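Local atomic coordinates of TagI restriction endonuclease (Thermocrispum agreste, PDB entry 6GHS), a protein that cuts DNA in a modification-dependent manner, probably reading 5-methylcytosine or 5-hydroxymethylcytosine through its SRA domain and cleaving with its HNH domain. Residues D57-G62 with N137-P142; H208-C213 with C248-D253; D266-V271 with L282-R287. All coordinates share one frame; numbering follows the deposited sequence.

In the fold
Following the chain from the N terminus, interaction 1 comes first: it closes a long loop of the SRA domain by joining the region of strand 59-60 to the loop between strands 122-137 and 145-153. Interaction 2 opens only afterwards, in the HNH part, where zinc ties the loop after helix 196-206 to the junction of strand 246-249 and helix 251-258. Interaction 3 follows and closes the shortest loop, within the small sheet of strands 263-264, 269-271 and 278-281. The three run in series, none nested and none crossing. Interactions 2 and 3 touch through Q211 and R283, their centres about 13 Å apart, whereas interaction 1 lies on the opposite side of the chain's centre.

Interaction 1: residues D57-G62 with N137-P142; sequences DDRDYG and NHEDAP
D57 carries its CG beside the backbone N and anti to the carbonyl carbon (chi1 -58°), while H138 holds its CG anti to the backbone N (chi1 -175°), and these two settings bring the carboxylate to the edge of the imidazole. H138 ND1 donates to D57 OD2 over 2.8 Å; the oxygen lies in the ring plane and offers its syn lone pair, although carboxylate and ring are turned 34° apart. The other oxygen, D57 OD1, takes a weak bond from the backbone E139 N at 3.2 Å, so one carboxylate grips two successive residues of the loop. That loop joins strands 122-137 and 145-153 of the SRA domain, and D57 lies just ahead of strand 59-60; the ring of Y55 also meets H138. E139 reaches back, its chain extended beyond CG, to form a salt bridge with R59; the hydrogen bond within it, R59 NH2 to E139 OE2 at 2.5 Å, is weak and poorly directed. R59 NH1 bonds to the carbonyl D58 O at 2.9 Å and to that of P56, which limits the rotation of the guanidinium. D57 OD1 and E139 OE2 are 4.6 Å apart, a like-charge proximity that the arginine would probably ease.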
ATOM      1  N   ASP A  57     -27.773   3.887   8.712  1.00 61.80           N
ATOM      2  CA  ASP A  57     -26.693   4.352   7.839  1.00 58.34           C
ATOM      3  C   ASP A  57     -25.787   3.211   7.355  1.00 55.50           C
ATOM      4  O   ASP A  57     -25.174   3.336   6.284  1.00 51.04           O
ATOM      5  CB  ASP A  57     -25.826   5.383   8.574  1.00 57.43           C
ATOM      6  CG  ASP A  57     -26.611   6.575   9.046  1.00 56.80           C
ATOM      7  OD1 ASP A  57     -26.670   7.564   8.288  1.00 61.15           O
ATOM      8  OD2 ASP A  57     -27.169   6.515  10.165  1.00 53.63           O
ATOM      9  N   ASP A  58     -25.674   2.143   8.168  1.00 53.49           N
ATOM     10  CA  ASP A  58     -24.911   0.924   7.833  1.00 53.87           C
ATOM     11  C   ASP A  58     -25.326   0.369   6.462  1.00 54.79           C
ATOM     12  O   ASP A  58     -26.522   0.321   6.160  1.00 58.82           O
ATOM     13  CB  ASP A  58     -25.189  -0.212   8.844  1.00 55.06           C
ATOM     14  CG  ASP A  58     -24.513  -0.031  10.196  1.00 55.40           C
ATOM     15  OD1 ASP A  58     -23.718   0.912  10.379  1.00 54.48           O
ATOM     16  OD2 ASP A  58     -24.794  -0.874  11.084  1.00 56.58           O
ATOM     17  N   ARG A  59     -24.356  -0.059   5.654  1.00 52.49           N
ATOM     18  CA  ARG A  59     -24.634  -0.781   4.405  1.00 53.37           C
ATOM     19  C   ARG A  59     -23.813  -2.031   4.419  1.00 52.82           C
ATOM     20  O   ARG A  59     -22.668  -2.016   4.856  1.00 54.91           O
ATOM     21  CB  ARG A  59     -24.245   0.025   3.167  1.00 56.54           C
ATOM     22  CG  ARG A  59     -24.968   1.352   2.998  1.00 60.21           C
ATOM     23  CD  ARG A  59     -26.373   1.202   2.432  1.00 62.26           C
ATOM     24  NE  ARG A  59     -27.076   2.488   2.493  1.00 63.32           N
ATOM     25  CZ  ARG A  59     -27.814   2.933   3.513  1.00 63.67           C
ATOM     26  NH1 ARG A  59     -28.012   2.204   4.614  1.00 64.73           N
ATOM     27  NH2 ARG A  59     -28.378   4.130   3.425  1.00 63.93           N
ATOM     28  N   ASP A  60     -24.383  -3.107   3.908  1.00 54.78           N
ATOM     29  CA  ASP A  60     -23.721  -4.396   3.903  1.00 57.07           C
ATOM     30  C   ASP A  60     -23.744  -4.973   2.489  1.00 59.67           C
ATOM     31  O   ASP A  60     -24.817  -5.236   1.935  1.00 62.77           O
ATOM     32  CB  ASP A  60     -24.447  -5.313   4.880  1.00 57.96           C
ATOM     33  CG  ASP A  60     -23.652  -6.541   5.237  1.00 57.83           C
ATOM     34  OD1 ASP A  60     -22.641  -6.848   4.551  1.00 54.70           O
ATOM     35  OD2 ASP A  60     -24.050  -7.210   6.227  1.00 56.83           O
ATOM     36  N   TYR A  61     -22.557  -5.155   1.914  1.00 60.31           N
ATOM     37  CA  TYR A  61     -22.404  -5.716   0.572  1.00 60.62           C
ATOM     38  C   TYR A  61     -21.583  -7.025   0.588  1.00 61.63           C
ATOM     39  O   TYR A  61     -21.000  -7.413  -0.431  1.00 63.39           O
ATOM     40  CB  TYR A  61     -21.752  -4.680  -0.349  1.00 60.78           C
ATOM     41  CG  TYR A  61     -22.474  -3.348  -0.435  1.00 61.82           C
ATOM     42  CD1 TYR A  61     -23.786  -3.277  -0.883  1.00 65.42           C
ATOM     43  CD2 TYR A  61     -21.830  -2.153  -0.104  1.00 62.37           C
ATOM     44  CE1 TYR A  61     -24.448  -2.057  -0.980  1.00 67.95           C
ATOM     45  CE2 TYR A  61     -22.482  -0.928  -0.200  1.00 63.06           C
ATOM     46  CZ  TYR A  61     -23.792  -0.885  -0.638  1.00 65.98           C
ATOM     47  OH  TYR A  61     -24.458   0.316  -0.738  1.00 68.60           O
ATOM     48  N   GLY A  62     -21.556  -7.712   1.733  1.00 62.24           N
ATOM     49  CA  GLY A  62     -20.839  -8.982   1.861  1.00 63.54           C
ATOM     50  C   GLY A  62     -19.346  -8.787   2.012  1.00 63.41           C
ATOM     51  O   GLY A  62     -18.824  -8.839   3.121  1.00 61.40           O
ATOM     52  N   ASN A 137     -23.845  12.778   7.604  1.00 48.57           N
ATOM     53  CA  ASN A 137     -25.043  13.116   8.350  1.00 47.42           C
ATOM     54  C   ASN A 137     -25.864  11.870   8.578  1.00 49.24           C
ATOM     55  O   ASN A 137     -26.036  11.058   7.675  1.00 48.61           O
ATOM     56  CB  ASN A 137     -25.857  14.138   7.586  1.00 47.00           C
ATOM     57  CG  ASN A 137     -25.083  15.412   7.339  1.00 46.86           C
ATOM     58  OD1 ASN A 137     -24.328  15.883   8.197  1.00 47.49           O
ATOM     59  ND2 ASN A 137     -25.256  15.971   6.162  1.00 45.71           N
ATOM     60  N   HIS A 138     -26.348  11.730   9.807  1.00 53.54           N
ATOM     61  CA  HIS A 138     -27.257  10.655  10.209  1.00 56.03           C
ATOM     62  C   HIS A 138     -28.535  10.709   9.373  1.00 58.30           C
ATOM     63  O   HIS A 138     -29.049  11.797   9.105  1.00 62.92           O
ATOM     64  CB  HIS A 138     -27.579  10.850  11.687  1.00 56.39           C
ATOM     65  CG  HIS A 138     -28.416   9.771  12.286  1.00 56.85           C
ATOM     66  ND1 HIS A 138     -28.322   8.453  11.901  1.00 56.65           N
ATOM     67  CD2 HIS A 138     -29.331   9.813  13.283  1.00 57.07           C
ATOM     68  CE1 HIS A 138     -29.160   7.731  12.624  1.00 59.75           C
ATOM     69  NE2 HIS A 138     -29.778   8.531  13.475  1.00 59.34           N
ATOM     70  N   GLU A 139     -29.031   9.552   8.943  1.00 58.99           N
ATOM     71  CA  GLU A 139     -30.219   9.510   8.077  1.00 62.84           C
ATOM     72  C   GLU A 139     -31.486   9.965   8.798  1.00 65.09           C
ATOM     73  O   GLU A 139     -32.247  10.781   8.276  1.00 62.92           O
ATOM     74  CB  GLU A 139     -30.428   8.117   7.490  1.00 65.14           C
ATOM     75  CG  GLU A 139     -29.557   7.864   6.277  1.00 68.01           C
ATOM     76  CD  GLU A 139     -29.737   6.483   5.683  1.00 70.57           C
ATOM     77  OE1 GLU A 139     -30.480   5.649   6.249  1.00 68.85           O
ATOM     78  OE2 GLU A 139     -29.118   6.235   4.632  1.00 72.46           O
ATOM     79  N   ASP A 140     -31.695   9.446  10.002  1.00 68.88           N
ATOM     80  CA  ASP A 140     -32.872   9.804  10.791  1.00 71.33           C
ATOM     81  C   ASP A 140     -32.823  11.235  11.333  1.00 69.24           C
ATOM     82  O   ASP A 140     -33.872  11.786  11.639  1.00 81.00           O
ATOM     83  CB  ASP A 140     -33.097   8.806  11.946  1.00 73.81           C
ATOM     84  CG  ASP A 140     -33.380   7.378  11.459  1.00 75.26           C
ATOM     85  OD1 ASP A 140     -33.528   7.146  10.233  1.00 76.07           O
ATOM     86  OD2 ASP A 140     -33.448   6.479  12.323  1.00 75.81           O
ATOM     87  N   ALA A 141     -31.634  11.833  11.460  1.00 61.59           N
ATOM     88  CA  ALA A 141     -31.509  13.206  11.973  1.00 58.35           C
ATOM     89  C   ALA A 141     -30.311  13.917  11.352  1.00 57.05           C
ATOM     90  O   ALA A 141     -29.260  14.033  11.984  1.00 58.37           O
ATOM     91  CB  ALA A 141     -31.401  13.195  13.493  1.00 57.91           C
ATOM     92  N   PRO A 142     -30.462  14.408  10.108  1.00 55.62           N
ATOM     93  CA  PRO A 142     -29.375  15.075   9.387  1.00 54.25           C
ATOM     94  C   PRO A 142     -28.594  16.173  10.119  1.00 52.02           C
ATOM     95  O   PRO A 142     -27.459  16.440   9.746  1.00 52.78           O
ATOM     96  CB  PRO A 142     -30.087  15.648   8.160  1.00 55.75           C
ATOM     97  CG  PRO A 142     -31.139  14.637   7.865  1.00 56.88           C
ATOM     98  CD  PRO A 142     -31.619  14.172   9.220  1.00 57.32           C
TER

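Interaction 2: residues H208-C213 with C248-D253; sequences HRCQVC and CLCPND. With ZN (zinc ion), chain B.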
ATOM      1  N   HIS A 208       6.196   7.244  17.065  1.00 41.13           N
ATOM      2  CA  HIS A 208       5.948   7.550  15.659  1.00 40.97           C
ATOM      3  C   HIS A 208       6.846   8.647  15.033  1.00 40.47           C
ATOM      4  O   HIS A 208       6.438   9.308  14.080  1.00 39.64           O
ATOM      5  CB  HIS A 208       4.463   7.880  15.484  1.00 39.03           C
ATOM      6  CG  HIS A 208       3.555   6.837  16.042  1.00 36.76           C
ATOM      7  ND1 HIS A 208       3.157   5.736  15.318  1.00 35.94           N
ATOM      8  CD2 HIS A 208       2.977   6.719  17.256  1.00 35.88           C
ATOM      9  CE1 HIS A 208       2.360   4.990  16.060  1.00 35.57           C
ATOM     10  NE2 HIS A 208       2.231   5.567  17.239  1.00 35.85           N
ATOM     11  N   ARG A 209       8.058   8.829  15.557  1.00 41.64           N
ATOM     12  CA  ARG A 209       8.991   9.799  14.997  1.00 44.20           C
ATOM     13  C   ARG A 209       9.850   9.075  14.013  1.00 40.26           C
ATOM     14  O   ARG A 209      10.378   8.005  14.315  1.00 38.05           O
ATOM     15  CB  ARG A 209       9.904  10.409  16.047  1.00 51.53           C
ATOM     16  CG  ARG A 209       9.237  11.465  16.897  1.00 60.86           C
ATOM     17  CD  ARG A 209      10.165  11.973  17.997  1.00 70.61           C
ATOM     18  NE  ARG A 209      11.008  13.075  17.524  1.00 78.39           N
ATOM     19  CZ  ARG A 209      10.650  14.365  17.481  1.00 85.08           C
ATOM     20  NH1 ARG A 209       9.435  14.780  17.873  1.00 85.80           N
ATOM     21  NH2 ARG A 209      11.528  15.262  17.028  1.00 87.53           N
ATOM     22  N   CYS A 210      10.002   9.675  12.839  1.00 37.07           N
ATOM     23  CA  CYS A 210      10.886   9.142  11.831  1.00 34.24           C
ATOM     24  C   CYS A 210      12.307   9.164  12.349  1.00 32.81           C
ATOM     25  O   CYS A 210      12.796  10.198  12.826  1.00 31.23           O
ATOM     26  CB  CYS A 210      10.812   9.956  10.557  1.00 33.93           C
ATOM     27  SG  CYS A 210      11.793   9.228   9.242  1.00 33.56           S
ATOM     28  N   GLN A 211      12.963   8.014  12.242  1.00 32.17           N
ATOM     29  CA  GLN A 211      14.347   7.892  12.662  1.00 32.05           C
ATOM     30  C   GLN A 211      15.312   8.685  11.761  1.00 33.20           C
ATOM     31  O   GLN A 211      16.438   8.962  12.152  1.00 35.59           O
ATOM     32  CB  GLN A 211      14.752   6.419  12.778  1.00 30.67           C
ATOM     33  CG  GLN A 211      14.018   5.676  13.888  1.00 30.11           C
ATOM     34  CD  GLN A 211      14.557   4.275  14.151  1.00 30.56           C
ATOM     35  OE1 GLN A 211      13.832   3.288  14.008  1.00 30.26           O
ATOM     36  NE2 GLN A 211      15.830   4.181  14.553  1.00 29.72           N
ATOM     37  N   VAL A 212      14.865   9.079  10.572  1.00 34.57           N
ATOM     38  CA  VAL A 212      15.705   9.840   9.645  1.00 34.68           C
ATOM     39  C   VAL A 212      15.487  11.352   9.737  1.00 35.78           C
ATOM     40  O   VAL A 212      16.455  12.077   9.946  1.00 36.21           O
ATOM     41  CB  VAL A 212      15.479   9.374   8.200  1.00 32.91           C
ATOM     42  CG1 VAL A 212      16.309  10.217   7.243  1.00 33.10           C
ATOM     43  CG2 VAL A 212      15.803   7.884   8.072  1.00 31.72           C
ATOM     44  N   CYS A 213      14.238  11.809   9.564  1.00 36.94           N
ATOM     45  CA  CYS A 213      13.915  13.257   9.479  1.00 38.53           C
ATOM     46  C   CYS A 213      13.281  13.850  10.744  1.00 39.05           C
ATOM     47  O   CYS A 213      13.039  15.061  10.812  1.00 39.37           O
ATOM     48  CB  CYS A 213      13.027  13.564   8.252  1.00 38.70           C
ATOM     49  SG  CYS A 213      11.332  12.969   8.359  1.00 38.39           S
ATOM     50  N   CYS A 248      11.340   2.846  12.496  1.00 30.48           N
ATOM     51  CA  CYS A 248      10.172   3.726  12.408  1.00 28.82           C
ATOM     52  C   CYS A 248      10.503   4.909  11.482  1.00 27.18           C
ATOM     53  O   CYS A 248      11.436   5.661  11.746  1.00 26.36           O
ATOM     54  CB  CYS A 248       9.799   4.228  13.801  1.00 28.86           C
ATOM     55  SG  CYS A 248       8.438   5.405  13.860  1.00 28.17           S
ATOM     56  N   LEU A 249       9.741   5.056  10.399  1.00 26.30           N
ATOM     57  CA  LEU A 249       9.963   6.103   9.392  1.00 25.77           C
ATOM     58  C   LEU A 249       8.682   6.787   8.939  1.00 24.53           C
ATOM     59  O   LEU A 249       7.621   6.173   8.946  1.00 24.68           O
ATOM     60  CB  LEU A 249      10.580   5.507   8.140  1.00 26.32           C
ATOM     61  CG  LEU A 249      11.879   4.741   8.260  1.00 27.39           C
ATOM     62  CD1 LEU A 249      12.227   4.179   6.891  1.00 27.79           C
ATOM     63  CD2 LEU A 249      12.988   5.643   8.759  1.00 28.09           C
ATOM     64  N   CYS A 250       8.800   8.030   8.471  1.00 23.32           N
ATOM     65  CA  CYS A 250       7.680   8.722   7.844  1.00 23.05           C
ATOM     66  C   CYS A 250       7.499   8.097   6.474  1.00 23.86           C
ATOM     67  O   CYS A 250       8.431   7.472   5.958  1.00 25.33           O
ATOM     68  CB  CYS A 250       7.935  10.221   7.704  1.00 22.51           C
ATOM     69  SG  CYS A 250       9.401  10.597   6.745  1.00 21.76           S
ATOM     70  N   PRO A 251       6.306   8.239   5.877  1.00 24.44           N
ATOM     71  CA  PRO A 251       6.067   7.646   4.553  1.00 24.98           C
ATOM     72  C   PRO A 251       7.058   8.024   3.461  1.00 25.95           C
ATOM     73  O   PRO A 251       7.408   7.153   2.675  1.00 25.64           O
ATOM     74  CB  PRO A 251       4.684   8.151   4.199  1.00 25.08           C
ATOM     75  CG  PRO A 251       4.012   8.244   5.521  1.00 24.95           C
ATOM     76  CD  PRO A 251       5.049   8.670   6.511  1.00 24.36           C
ATOM     77  N   ASN A 252       7.509   9.287   3.433  1.00 28.28           N
ATOM     78  CA  ASN A 252       8.502   9.766   2.439  1.00 29.30           C
ATOM     79  C   ASN A 252       9.832   9.039   2.593  1.00 28.45           C
ATOM     80  O   ASN A 252      10.367   8.524   1.614  1.00 28.70           O
ATOM     81  CB  ASN A 252       8.742  11.294   2.519  1.00 30.31           C
ATOM     82  CG  ASN A 252       7.575  12.118   1.982  1.00 30.72           C
ATOM     83  OD1 ASN A 252       6.516  11.592   1.678  1.00 32.25           O
ATOM     84  ND2 ASN A 252       7.768  13.425   1.887  1.00 30.59           N
ATOM     85  N   ASP A 253      10.351   8.977   3.811  1.00 27.68           N
ATOM     86  CA  ASP A 253      11.624   8.295   4.027  1.00 29.06           C
ATOM     87  C   ASP A 253      11.557   6.784   3.830  1.00 28.30           C
ATOM     88  O   ASP A 253      12.531   6.200   3.359  1.00 28.44           O
ATOM     89  CB  ASP A 253      12.243   8.655   5.383  1.00 30.28           C
ATOM     90  CG  ASP A 253      12.742  10.098   5.430  1.00 31.23           C
ATOM     91  OD1 ASP A 253      13.216  10.614   4.405  1.00 33.28           O
ATOM     92  OD2 ASP A 253      12.655  10.735   6.492  1.00 31.69           O
TER
HETATM   93 ZN    ZN B 401      11.335  11.103   7.772  1.00 37.16          ZN
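C210 and C213 from 208-213, C250 and D253 from 248-253, complete the four-ligand shell of a zinc ion. Three sulfurs bind it, C210 SG at 2.4 Å, C213 SG at 2.0 Å and C250 SG at 2.2 Å. The fourth ligand is D253 OD2, 1.9 Å from the zinc. The aspartate binds through that single oxygen; its OD1 turns to a salt bridge with R256. C210 holds SG anti to its backbone N (chi1 -175°), which turns the sulfur to the metal.

Backbone N-H groups hold the sulfurs in the next shell. C210 SG accepts from V212 N and C213 N of its own CxxC turn, and from C250 N across the contact at 3.3 Å. C250 is also the N-cap of helix 251-258, its SG accepting from D253 N; in the same helix N252 N bonds to N252 OD1 of the second subunit. Three donors around C210 SG would probably temper the negative charge of a thiolate.

Further out, Q211 grips C248 twice: Q211 N donates to C248 O at 2.8 Å, nearly along the C=O axis, and C248 N donates to Q211 OE1 at 2.9 Å. With an alanine at Q211, C248 N is likely to lose its acceptor and R283 O the NE2 donor it now has. Beside the metal, V212 CG2 rests on L249 CD2 at 3.7 Å.

The site, consistent with a structural zinc of an HNH domain, is backed by helix 196-206, where V202 and H206 cover C248, and by strand 223-229, where A228 meets L249.

Interaction 3: residues D266-V271 with L282-R287; sequences DDLKVV and LRVHPR
L268 and L282 meet through both backbone and side chain. The backbone link is a nearly straight hydrogen bond, L282 N to L268 O over 3.0 Å with 170° at the hydrogen. L282 CB lies 3.5 Å from the same L268 O. L268 has a left-handed backbone, with both phi and psi positive, and its CG stands beside the backbone N, anti to the carbonyl carbon (chi1 -63°). Beyond CG the two methyls part company. L268 CD1 continues the extended chain to V284, where it meets V284 CG2 at 4.1 Å, the two side chains crossing at about a right angle. L268 CD2 folds back and comes to 4.3 Å from L282 CD2.

The contact sits at the end of a small three-stranded antiparallel sheet in which 269-271 is the middle strand, flanked by 263-264 and 278-281. L268 directly precedes the middle strand and L282 directly follows its neighbour, so the contact carries the pairing one step past the strand ends. Inside the strand V270 bonds through its backbone to I279 and G280.

L282 forks differently from L268. Its CG is anti to the backbone N (chi1 -169°), and past it CD2 prolongs the chain while L282 CD1 bends off to V270, 4.0 Å from V270 CG2. That same V270 methyl, lying beside its own backbone N, also approaches the L282 backbone, with V270 CG2 3.9 Å from L282 N. L282 and V270 are buried: I290 packs on the first, V212 and L262 on the second. L268 reaches I295 of helix 292-299, whereas V284 sits at the exposed margin.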
ATOM      1  N   ASP A 266      27.984   1.989   9.372  1.00 51.83           N
ATOM      2  CA  ASP A 266      28.264   1.194  10.567  1.00 52.86           C
ATOM      3  C   ASP A 266      28.201   2.054  11.835  1.00 53.66           C
ATOM      4  O   ASP A 266      27.779   1.571  12.892  1.00 55.36           O
ATOM      5  CB  ASP A 266      29.642   0.521  10.472  1.00 53.51           C
ATOM      6  CG  ASP A 266      29.653  -0.695   9.559  1.00 53.84           C
ATOM      7  OD1 ASP A 266      28.623  -1.412   9.459  1.00 51.06           O
ATOM      8  OD2 ASP A 266      30.726  -0.942   8.961  1.00 54.47           O
ATOM      9  N   ASP A 267      28.590   3.324  11.732  1.00 51.27           N
ATOM     10  CA  ASP A 267      28.496   4.213  12.880  1.00 53.76           C
ATOM     11  C   ASP A 267      27.152   4.964  12.942  1.00 55.26           C
ATOM     12  O   ASP A 267      27.069   6.026  13.556  1.00 63.22           O
ATOM     13  CB  ASP A 267      29.734   5.138  12.977  1.00 55.64           C
ATOM     14  CG  ASP A 267      29.827   6.162  11.854  1.00 55.79           C
ATOM     15  OD1 ASP A 267      29.443   7.321  12.076  1.00 58.71           O
ATOM     16  OD2 ASP A 267      30.320   5.828  10.762  1.00 57.77           O
ATOM     17  N   LEU A 268      26.105   4.393  12.336  1.00 53.04           N
ATOM     18  CA  LEU A 268      24.713   4.899  12.388  1.00 50.85           C
ATOM     19  C   LEU A 268      24.458   6.344  11.934  1.00 48.42           C
ATOM     20  O   LEU A 268      23.660   7.067  12.531  1.00 46.64           O
ATOM     21  CB  LEU A 268      24.085   4.637  13.766  1.00 52.12           C
ATOM     22  CG  LEU A 268      23.929   3.174  14.195  1.00 53.83           C
ATOM     23  CD1 LEU A 268      23.089   3.099  15.459  1.00 54.52           C
ATOM     24  CD2 LEU A 268      23.290   2.315  13.117  1.00 54.77           C
ATOM     25  N   LYS A 269      25.124   6.744  10.862  1.00 48.63           N
ATOM     26  CA  LYS A 269      24.773   7.967  10.157  1.00 51.41           C
ATOM     27  C   LYS A 269      23.899   7.619   8.957  1.00 48.14           C
ATOM     28  O   LYS A 269      24.070   6.570   8.346  1.00 47.15           O
ATOM     29  CB  LYS A 269      26.027   8.697   9.695  1.00 57.46           C
ATOM     30  CG  LYS A 269      26.859   9.276  10.827  1.00 64.34           C
ATOM     31  CD  LYS A 269      28.192   9.770  10.291  1.00 69.70           C
ATOM     32  CE  LYS A 269      28.935  10.642  11.290  1.00 73.46           C
ATOM     33  NZ  LYS A 269      30.055  11.329  10.588  1.00 76.43           N
ATOM     34  N   VAL A 270      22.967   8.509   8.632  1.00 44.19           N
ATOM     35  CA  VAL A 270      22.106   8.367   7.465  1.00 42.29           C
ATOM     36  C   VAL A 270      22.780   9.094   6.317  1.00 39.22           C
ATOM     37  O   VAL A 270      23.160  10.250   6.465  1.00 37.96           O
ATOM     38  CB  VAL A 270      20.719   8.999   7.711  1.00 44.24           C
ATOM     39  CG1 VAL A 270      19.814   8.814   6.499  1.00 44.97           C
ATOM     40  CG2 VAL A 270      20.075   8.410   8.965  1.00 44.93           C
ATOM     41  N   VAL A 271      22.916   8.424   5.178  1.00 37.76           N
ATOM     42  CA  VAL A 271      23.634   8.982   4.044  1.00 38.18           C
ATOM     43  C   VAL A 271      22.766   8.930   2.812  1.00 38.08           C
ATOM     44  O   VAL A 271      22.144   7.910   2.556  1.00 41.56           O
ATOM     45  CB  VAL A 271      24.890   8.165   3.730  1.00 40.01           C
ATOM     46  CG1 VAL A 271      25.775   8.922   2.740  1.00 41.01           C
ATOM     47  CG2 VAL A 271      25.639   7.823   5.013  1.00 40.63           C
ATOM     48  N   LEU A 282      21.237   8.848  12.685  1.00 41.57           N
ATOM     49  CA  LEU A 282      19.982   8.126  12.919  1.00 41.03           C
ATOM     50  C   LEU A 282      19.533   8.386  14.354  1.00 42.07           C
ATOM     51  O   LEU A 282      20.350   8.324  15.261  1.00 43.66           O
ATOM     52  CB  LEU A 282      20.195   6.621  12.703  1.00 38.39           C
ATOM     53  CG  LEU A 282      19.010   5.653  12.641  1.00 36.95           C
ATOM     54  CD1 LEU A 282      18.214   5.808  11.358  1.00 36.48           C
ATOM     55  CD2 LEU A 282      19.508   4.219  12.742  1.00 36.49           C
ATOM     56  N   ARG A 283      18.252   8.694  14.547  0.50 42.76           N
ATOM     57  CA  ARG A 283      17.683   8.827  15.884  0.50 43.52           C
ATOM     58  C   ARG A 283      17.577   7.430  16.472  0.50 45.99           C
ATOM     59  O   ARG A 283      16.927   6.561  15.887  0.50 45.42           O
ATOM     60  CB  ARG A 283      16.301   9.495  15.844  0.50 42.76           C
ATOM     61  CG  ARG A 283      16.289  10.852  15.145  0.50 42.56           C
ATOM     62  CD  ARG A 283      15.024  11.670  15.411  0.50 41.30           C
ATOM     63  NE  ARG A 283      14.921  12.117  16.795  0.50 39.19           N
ATOM     64  CZ  ARG A 283      14.223  11.474  17.719  0.50 38.46           C
ATOM     65  NH1 ARG A 283      13.561  10.376  17.401  0.50 37.92           N
ATOM     66  NH2 ARG A 283      14.179  11.928  18.955  0.50 38.64           N
ATOM     67  N   VAL A 284      18.235   7.225  17.614  1.00 49.67           N
ATOM     68  CA  VAL A 284      18.295   5.918  18.290  1.00 52.59           C
ATOM     69  C   VAL A 284      17.506   5.989  19.607  1.00 56.14           C
ATOM     70  O   VAL A 284      17.292   7.071  20.162  1.00 55.97           O
ATOM     71  CB  VAL A 284      19.763   5.490  18.521  1.00 52.89           C
ATOM     72  CG1 VAL A 284      19.869   4.019  18.931  1.00 55.20           C
ATOM     73  CG2 VAL A 284      20.577   5.721  17.253  1.00 52.24           C
ATOM     74  N   HIS A 285      17.026   4.834  20.061  1.00 59.03           N
ATOM     75  CA  HIS A 285      16.402   4.694  21.368  1.00 60.21           C
ATOM     76  C   HIS A 285      17.044   3.490  22.084  1.00 63.85           C
ATOM     77  O   HIS A 285      17.290   2.462  21.446  1.00 63.57           O
ATOM     78  CB  HIS A 285      14.898   4.513  21.206  1.00 58.78           C
ATOM     79  CG  HIS A 285      14.158   4.435  22.501  1.00 59.54           C
ATOM     80  ND1 HIS A 285      13.900   3.238  23.133  1.00 58.74           N
ATOM     81  CD2 HIS A 285      13.629   5.400  23.289  1.00 59.37           C
ATOM     82  CE1 HIS A 285      13.237   3.469  24.250  1.00 58.81           C
ATOM     83  NE2 HIS A 285      13.062   4.773  24.369  1.00 59.13           N
ATOM     84  N   PRO A 286      17.328   3.610  23.400  1.00 65.92           N
ATOM     85  CA  PRO A 286      18.112   2.581  24.103  1.00 65.00           C
ATOM     86  C   PRO A 286      17.524   1.168  24.172  1.00 63.14           C
ATOM     87  O   PRO A 286      18.278   0.193  24.213  1.00 59.87           O
ATOM     88  CB  PRO A 286      18.239   3.156  25.510  1.00 67.78           C
ATOM     89  CG  PRO A 286      18.109   4.631  25.327  1.00 67.74           C
ATOM     90  CD  PRO A 286      17.047   4.755  24.290  1.00 67.28           C
ATOM     91  N   ARG A 287      16.202   1.065  24.195  1.00 65.92           N
ATOM     92  CA  ARG A 287      15.511  -0.238  24.187  1.00 71.29           C
ATOM     93  C   ARG A 287      15.394  -0.857  22.778  1.00 66.29           C
ATOM     94  O   ARG A 287      15.023  -2.030  22.645  1.00 59.59           O
ATOM     95  CB  ARG A 287      14.115  -0.100  24.811  1.00 80.02           C
ATOM     96  CG  ARG A 287      14.106   0.554  26.192  1.00 89.67           C
ATOM     97  CD  ARG A 287      12.699   0.667  26.774  1.00 96.25           C
ATOM     98  NE  ARG A 287      12.243  -0.597  27.359  1.00104.38           N
ATOM     99  CZ  ARG A 287      12.652  -1.105  28.526  1.00107.80           C
ATOM    100  NH1 ARG A 287      13.552  -0.471  29.286  1.00109.23           N
ATOM    101  NH2 ARG A 287      12.157  -2.270  28.941  1.00105.72           N
TER